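PDB 3MI6: alpha-galactosidase from Lactobacillus brevis, which probably catalyses the hydrolysis of terminal, non-reducing alpha-D-galactose residues in alpha-D-galactosides. Local coordinates for residues Met363-Asp367 against Asp474-Trp478; Glu525-Gly531 against Gln544-Asp549. All coordinates share one frame; numbering follows the deposited sequence.

Contact 1 of 2, residues Met363-Asp367 against Asp474-Trp478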
loop_
_atom_site.group_PDB
_atom_site.type_symbol
_atom_site.label_atom_id
_atom_site.label_comp_id
_atom_site.label_asym_id
_atom_site.label_seq_id
_atom_site.Cartn_x
_atom_site.Cartn_y
_atom_site.Cartn_z
HETATM N N MSE D 363 -46.047 18.944 -4.866
HETATM C CA MSE D 363 -46.167 18.608 -6.281
HETATM C C MSE D 363 -46.404 17.125 -6.465
HETATM O O MSE D 363 -45.790 16.303 -5.786
HETATM C CB MSE D 363 -44.912 19.026 -7.055
HETATM C CG MSE D 363 -44.862 18.480 -8.465
HETATM SE SE MSE D 363 -43.156 18.788 -9.363
HETATM C CE MSE D 363 -43.322 20.689 -9.754
ATOM N N PHE D 364 -47.302 16.781 -7.383
ATOM C CA PHE D 364 -47.551 15.387 -7.706
ATOM C C PHE D 364 -47.032 15.123 -9.105
ATOM O O PHE D 364 -47.231 15.938 -9.992
ATOM C CB PHE D 364 -49.039 15.051 -7.608
ATOM C CG PHE D 364 -49.341 13.627 -7.932
ATOM C CD1 PHE D 364 -49.345 13.189 -9.245
ATOM C CD2 PHE D 364 -49.594 12.724 -6.936
ATOM C CE1 PHE D 364 -49.600 11.877 -9.551
ATOM C CE2 PHE D 364 -49.851 11.412 -7.241
ATOM C CZ PHE D 364 -49.852 10.987 -8.551
ATOM N N VAL D 365 -46.350 13.992 -9.281
ATOM C CA VAL D 365 -45.779 13.595 -10.570
ATOM C C VAL D 365 -46.287 12.238 -11.061
ATOM O O VAL D 365 -45.841 11.197 -10.584
ATOM C CB VAL D 365 -44.244 13.494 -10.523
ATOM C CG1 VAL D 365 -43.722 13.226 -11.900
ATOM C CG2 VAL D 365 -43.627 14.754 -9.952
ATOM N N LEU D 366 -47.206 12.253 -12.023
ATOM C CA LEU D 366 -47.692 11.026 -12.622
ATOM C C LEU D 366 -46.575 10.383 -13.459
ATOM O O LEU D 366 -46.003 11.035 -14.342
ATOM C CB LEU D 366 -48.896 11.355 -13.487
ATOM C CG LEU D 366 -49.524 10.248 -14.319
ATOM C CD1 LEU D 366 -50.050 9.171 -13.423
ATOM C CD2 LEU D 366 -50.635 10.830 -15.183
ATOM N N ASP D 367 -46.246 9.120 -13.182
ATOM C CA ASP D 367 -45.128 8.471 -13.874
ATOM C C ASP D 367 -45.612 7.584 -15.015
ATOM O O ASP D 367 -46.687 7.804 -15.574
ATOM C CB ASP D 367 -44.242 7.670 -12.898
ATOM C CG ASP D 367 -42.748 7.658 -13.306
ATOM O OD1 ASP D 367 -42.000 8.587 -12.907
ATOM O OD2 ASP D 367 -42.321 6.709 -14.002
ATOM N N ASP D 474 -46.194 21.742 -14.815
ATOM C CA ASP D 474 -45.225 22.536 -14.098
ATOM C C ASP D 474 -43.861 21.898 -14.232
ATOM O O ASP D 474 -42.840 22.526 -13.937
ATOM C CB ASP D 474 -45.605 22.620 -12.627
ATOM C CG ASP D 474 -46.854 23.417 -12.408
ATOM O OD1 ASP D 474 -46.787 24.656 -12.569
ATOM O OD2 ASP D 474 -47.892 22.802 -12.083
ATOM N N TYR D 475 -43.852 20.657 -14.711
ATOM C CA TYR D 475 -42.701 19.775 -14.540
ATOM C C TYR D 475 -42.842 18.554 -15.431
ATOM O O TYR D 475 -43.939 18.041 -15.627
ATOM C CB TYR D 475 -42.642 19.360 -13.067
ATOM C CG TYR D 475 -41.719 18.224 -12.667
ATOM C CD1 TYR D 475 -42.099 16.908 -12.822
ATOM C CD2 TYR D 475 -40.506 18.478 -12.041
ATOM C CE1 TYR D 475 -41.270 15.870 -12.413
ATOM C CE2 TYR D 475 -39.672 17.449 -11.625
ATOM C CZ TYR D 475 -40.059 16.145 -11.812
ATOM O OH TYR D 475 -39.226 15.115 -11.402
ATOM N N ILE D 476 -41.722 18.098 -15.968
ATOM C CA ILE D 476 -41.686 16.907 -16.800
ATOM C C ILE D 476 -40.486 16.032 -16.404
ATOM O O ILE D 476 -39.355 16.500 -16.285
ATOM C CB ILE D 476 -41.662 17.280 -18.315
ATOM C CG1 ILE D 476 -43.087 17.505 -18.831
ATOM C CG2 ILE D 476 -40.997 16.210 -19.135
ATOM C CD1 ILE D 476 -43.151 18.094 -20.210
ATOM N N LYS D 477 -40.752 14.764 -16.142
ATOM C CA LYS D 477 -39.686 13.801 -15.976
ATOM C C LYS D 477 -39.437 13.211 -17.359
ATOM O O LYS D 477 -40.300 12.557 -17.938
ATOM C CB LYS D 477 -40.091 12.722 -14.966
ATOM C CG LYS D 477 -38.954 11.827 -14.468
ATOM C CD LYS D 477 -39.511 10.814 -13.456
ATOM C CE LYS D 477 -38.503 9.742 -13.055
ATOM N NZ LYS D 477 -39.079 8.702 -12.126
ATOM N N TRP D 478 -38.252 13.476 -17.889
ATOM C CA TRP D 478 -37.868 13.032 -19.222
ATOM C C TRP D 478 -36.861 11.887 -19.104
ATOM O O TRP D 478 -35.662 12.095 -18.881
ATOM C CB TRP D 478 -37.290 14.221 -19.993
ATOM C CG TRP D 478 -36.665 13.930 -21.325
ATOM C CD1 TRP D 478 -36.117 12.758 -21.742
ATOM C CD2 TRP D 478 -36.489 14.858 -22.401
ATOM N NE1 TRP D 478 -35.614 12.891 -23.017
ATOM C CE2 TRP D 478 -35.826 14.172 -23.443
ATOM C CE3 TRP D 478 -36.825 16.206 -22.584
ATOM C CZ2 TRP D 478 -35.496 14.781 -24.649
ATOM C CZ3 TRP D 478 -36.492 16.814 -23.785
ATOM C CH2 TRP D 478 -35.836 16.102 -24.803
#

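Contact 2 of 2, residues Glu525-Gly531 against Gln544-Asp549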
loop_
_atom_site.group_PDB
_atom_site.type_symbol
_atom_site.label_atom_id
_atom_site.label_comp_id
_atom_site.label_asym_id
_atom_site.label_seq_id
_atom_site.Cartn_x
_atom_site.Cartn_y
_atom_site.Cartn_z
ATOM N N GLU D 525 -36.841 17.550 -14.970
ATOM C CA GLU D 525 -35.962 16.611 -14.290
ATOM C C GLU D 525 -35.491 15.621 -15.330
ATOM O O GLU D 525 -36.284 14.908 -15.912
ATOM C CB GLU D 525 -36.657 15.894 -13.111
ATOM C CG GLU D 525 -35.698 14.987 -12.303
ATOM C CD GLU D 525 -36.082 14.776 -10.813
ATOM O OE1 GLU D 525 -35.778 13.678 -10.276
ATOM O OE2 GLU D 525 -36.664 15.689 -10.167
ATOM N N SER D 526 -34.191 15.620 -15.582
ATOM C CA SER D 526 -33.574 14.688 -16.515
ATOM C C SER D 526 -33.528 13.271 -15.913
ATOM O O SER D 526 -33.468 13.102 -14.686
ATOM C CB SER D 526 -32.182 15.192 -16.880
ATOM O OG SER D 526 -31.219 14.203 -16.632
ATOM N N CYS D 527 -33.589 12.248 -16.761
ATOM C CA CYS D 527 -33.582 10.880 -16.260
ATOM C C CYS D 527 -33.046 9.931 -17.308
ATOM O O CYS D 527 -33.164 10.193 -18.493
ATOM C CB CYS D 527 -34.996 10.465 -15.848
ATOM S SG CYS D 527 -35.107 8.890 -14.969
ATOM N N ALA D 528 -32.441 8.837 -16.862
ATOM C CA ALA D 528 -31.969 7.781 -17.759
ATOM C C ALA D 528 -31.810 6.494 -16.967
ATOM O O ALA D 528 -30.685 6.091 -16.656
ATOM C CB ALA D 528 -30.653 8.163 -18.421
ATOM N N SER D 529 -32.939 5.854 -16.643
ATOM C CA SER D 529 -32.934 4.676 -15.785
ATOM C C SER D 529 -32.217 5.035 -14.489
ATOM O O SER D 529 -31.428 4.249 -13.956
ATOM C CB SER D 529 -32.208 3.510 -16.465
ATOM O OG SER D 529 -33.043 2.835 -17.377
ATOM N N GLY D 530 -32.487 6.229 -13.977
ATOM C CA GLY D 530 -31.691 6.771 -12.892
ATOM C C GLY D 530 -30.606 7.625 -13.495
ATOM O O GLY D 530 -30.900 8.485 -14.318
ATOM N N GLY D 531 -29.354 7.381 -13.128
ATOM C CA GLY D 531 -28.283 8.298 -13.496
ATOM C C GLY D 531 -27.438 7.961 -14.716
ATOM O O GLY D 531 -26.234 8.178 -14.715
ATOM N N GLN D 544 -31.863 19.553 -12.656
ATOM C CA GLN D 544 -31.723 18.428 -11.734
ATOM C C GLN D 544 -31.917 17.093 -12.438
ATOM O O GLN D 544 -32.660 17.007 -13.411
ATOM C CB GLN D 544 -32.695 18.560 -10.562
ATOM C CG GLN D 544 -34.141 18.313 -10.903
ATOM C CD GLN D 544 -35.031 18.810 -9.798
ATOM O OE1 GLN D 544 -34.727 19.814 -9.156
ATOM N NE2 GLN D 544 -36.129 18.110 -9.554
ATOM N N ALA D 545 -31.244 16.058 -11.947
ATOM C CA ALA D 545 -31.372 14.741 -12.548
ATOM C C ALA D 545 -31.859 13.742 -11.511
ATOM O O ALA D 545 -31.659 13.949 -10.315
ATOM C CB ALA D 545 -30.044 14.299 -13.143
ATOM N N TRP D 546 -32.530 12.682 -11.961
ATOM C CA TRP D 546 -32.871 11.556 -11.091
ATOM C C TRP D 546 -31.597 10.726 -10.891
ATOM O O TRP D 546 -31.176 9.995 -11.783
ATOM C CB TRP D 546 -33.995 10.718 -11.712
ATOM C CG TRP D 546 -34.414 9.543 -10.868
ATOM C CD1 TRP D 546 -34.555 8.246 -11.274
ATOM C CD2 TRP D 546 -34.726 9.558 -9.465
ATOM N NE1 TRP D 546 -34.950 7.454 -10.212
ATOM C CE2 TRP D 546 -35.062 8.236 -9.095
ATOM C CE3 TRP D 546 -34.766 10.564 -8.491
ATOM C CZ2 TRP D 546 -35.428 7.898 -7.796
ATOM C CZ3 TRP D 546 -35.126 10.223 -7.202
ATOM C CH2 TRP D 546 -35.450 8.899 -6.863
ATOM N N THR D 547 -30.984 10.850 -9.718
ATOM C CA THR D 547 -29.604 10.405 -9.517
ATOM C C THR D 547 -29.375 8.910 -9.715
ATOM O O THR D 547 -28.410 8.502 -10.357
ATOM C CB THR D 547 -29.110 10.810 -8.126
ATOM O OG1 THR D 547 -29.617 12.113 -7.824
ATOM C CG2 THR D 547 -27.578 10.824 -8.064
ATOM N N SER D 548 -30.249 8.098 -9.138
ATOM C CA SER D 548 -30.192 6.655 -9.317
ATOM C C SER D 548 -31.586 6.069 -9.167
ATOM O O SER D 548 -32.391 6.584 -8.404
ATOM C CB SER D 548 -29.258 6.023 -8.276
ATOM O OG SER D 548 -29.142 4.624 -8.479
ATOM N N ASP D 549 -31.865 4.998 -9.895
ATOM C CA ASP D 549 -33.062 4.215 -9.649
ATOM C C ASP D 549 -32.979 3.536 -8.296
ATOM O O ASP D 549 -33.999 3.196 -7.692
ATOM C CB ASP D 549 -33.261 3.164 -10.727
ATOM C CG ASP D 549 -34.255 3.597 -11.767
ATOM O OD1 ASP D 549 -35.008 4.549 -11.471
ATOM O OD2 ASP D 549 -34.272 2.991 -12.874
HETATM O O HOH W 1 -30.188 3.734 -11.519
#

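Contact 1 of 2, residues Met363-Asp367 against Asp474-Trp478
Met363, Val365 and Asp367 face Tyr475 and Lys477 across the interior of the parallel (beta/alpha)8 barrel of this glycosidase. Strands 363-366 and 475-478 are the second and fourth of the eight; strand 408-413 runs between them, so they meet through side chains rather than by backbone pairing, and Val365 CA lies 8.0 Å from Tyr475 CA.

Tyr475 makes the apolar part of the contact. With CG anti to the backbone N (chi1 168°), the ring is directed across the barrel toward strand 363-366. Its CB packs against the methyl CE of Met363, a selenomethionine, at 3.6 Å. The next atom, CG, lies beneath the selenium: SE of Met363 sits over one face of the Tyr475 ring, 4.0 Å from its centroid and displaced toward the rim, a Met-aromatic contact. Because the Met363 chain bends at chi3 (-75°), CE turns back to CB of Tyr475 instead of running on past the ring; CE also reaches CB of Asp474, whose OD2 accepts a hydrogen bond from Phe409 N. Farther out along the Tyr475 ring, CE1 touches both methyls of Val365, with CG2 at 3.6 Å, the two side chains crossing at about a right angle. Beyond it, the hydroxyl OH makes a weak hydrogen bond to Glu525.

Toward the C-terminal ends of the strands the chemistry becomes ionic. Asp367 and Lys477 are both predicted substrate-binding residues, and the side chain of Lys477 lies close to Asp479, the predicted nucleophile. The extended chain of Lys477 passes CD within 3.4 Å of Asp367 OD1. That oxygen has a second donor in Asn335 ND2, while Lys477 NZ completes the salt bridge by meeting Asp367 OD1 on its syn side at 3.0 Å, 23° out of the carboxylate plane.

Contact 2 of 2, residues Glu525-Gly531 against Gln544-Asp549
Ser526 pairs with Ala545 in parallel register, its N donating to Gln544 O (3.0 Å) and its O accepting from Trp546 N (2.9 Å), before both chains leave the barrel as loops. Beside this pairing, Gln544 NE2 donates to Glu525 OE2 at 2.6 Å, reaching that oxygen from above the carboxylate plane, with carboxylate and amide turned 66° apart. Glu525 OE1 lies 3.7 Å from Trp546 CE3. A leucine in place of Glu525 would probably leave the buried Gln544 amide without this acceptor and the Tyr475 hydroxyl without its weak partner.

The indole of Trp546, its CG swung opposite the main-chain N (chi1 -179°), reaches the loop 527-530, where Cys527 SG and Gly530 CA approach it obliquely, Trp546 CD1 lying 3.8 Å from Cys527 SG. Trp546 NE1 donates in the ring plane to OD1 of Asp549, the predicted proton donor, at 3.2 Å, while OD2 of Asp549 is bonded by Trp200 NE1. Gly530 CA lies 3.5 Å from Asp549 N, where a side chain would collide. A water joins the loops, giving a hydrogen to Ser529 O and accepting one from Asp549 N.

Helix 536-539 links the two strands and covers Ser526 and Ala545; strands 475-478 and 572-576 flank the pair, and helix 553-566 packs on Thr547 and Ser548.

Both contacts are largely buried and start from strands of the same eight-stranded barrel, in which 475-478 and 523-526, one from each, are neighbours. Contact 1 spans non-adjacent strands, so side chains alone carry it, apolar and aromatic first and ionic nearer the predicted substrate site. Contact 2 joins adjacent strands and adds backbone pairing, then continues into loops that include the predicted proton donor, Asp549, which is partly exposed. Ile476 O and Glu525 N connect the two through the sheet. Lys477 and Cys527, both predicted to bind substrate, pack Lys477 CE against Cys527 SG at 4.0 Å, consistent with one pocket lined from both contacts.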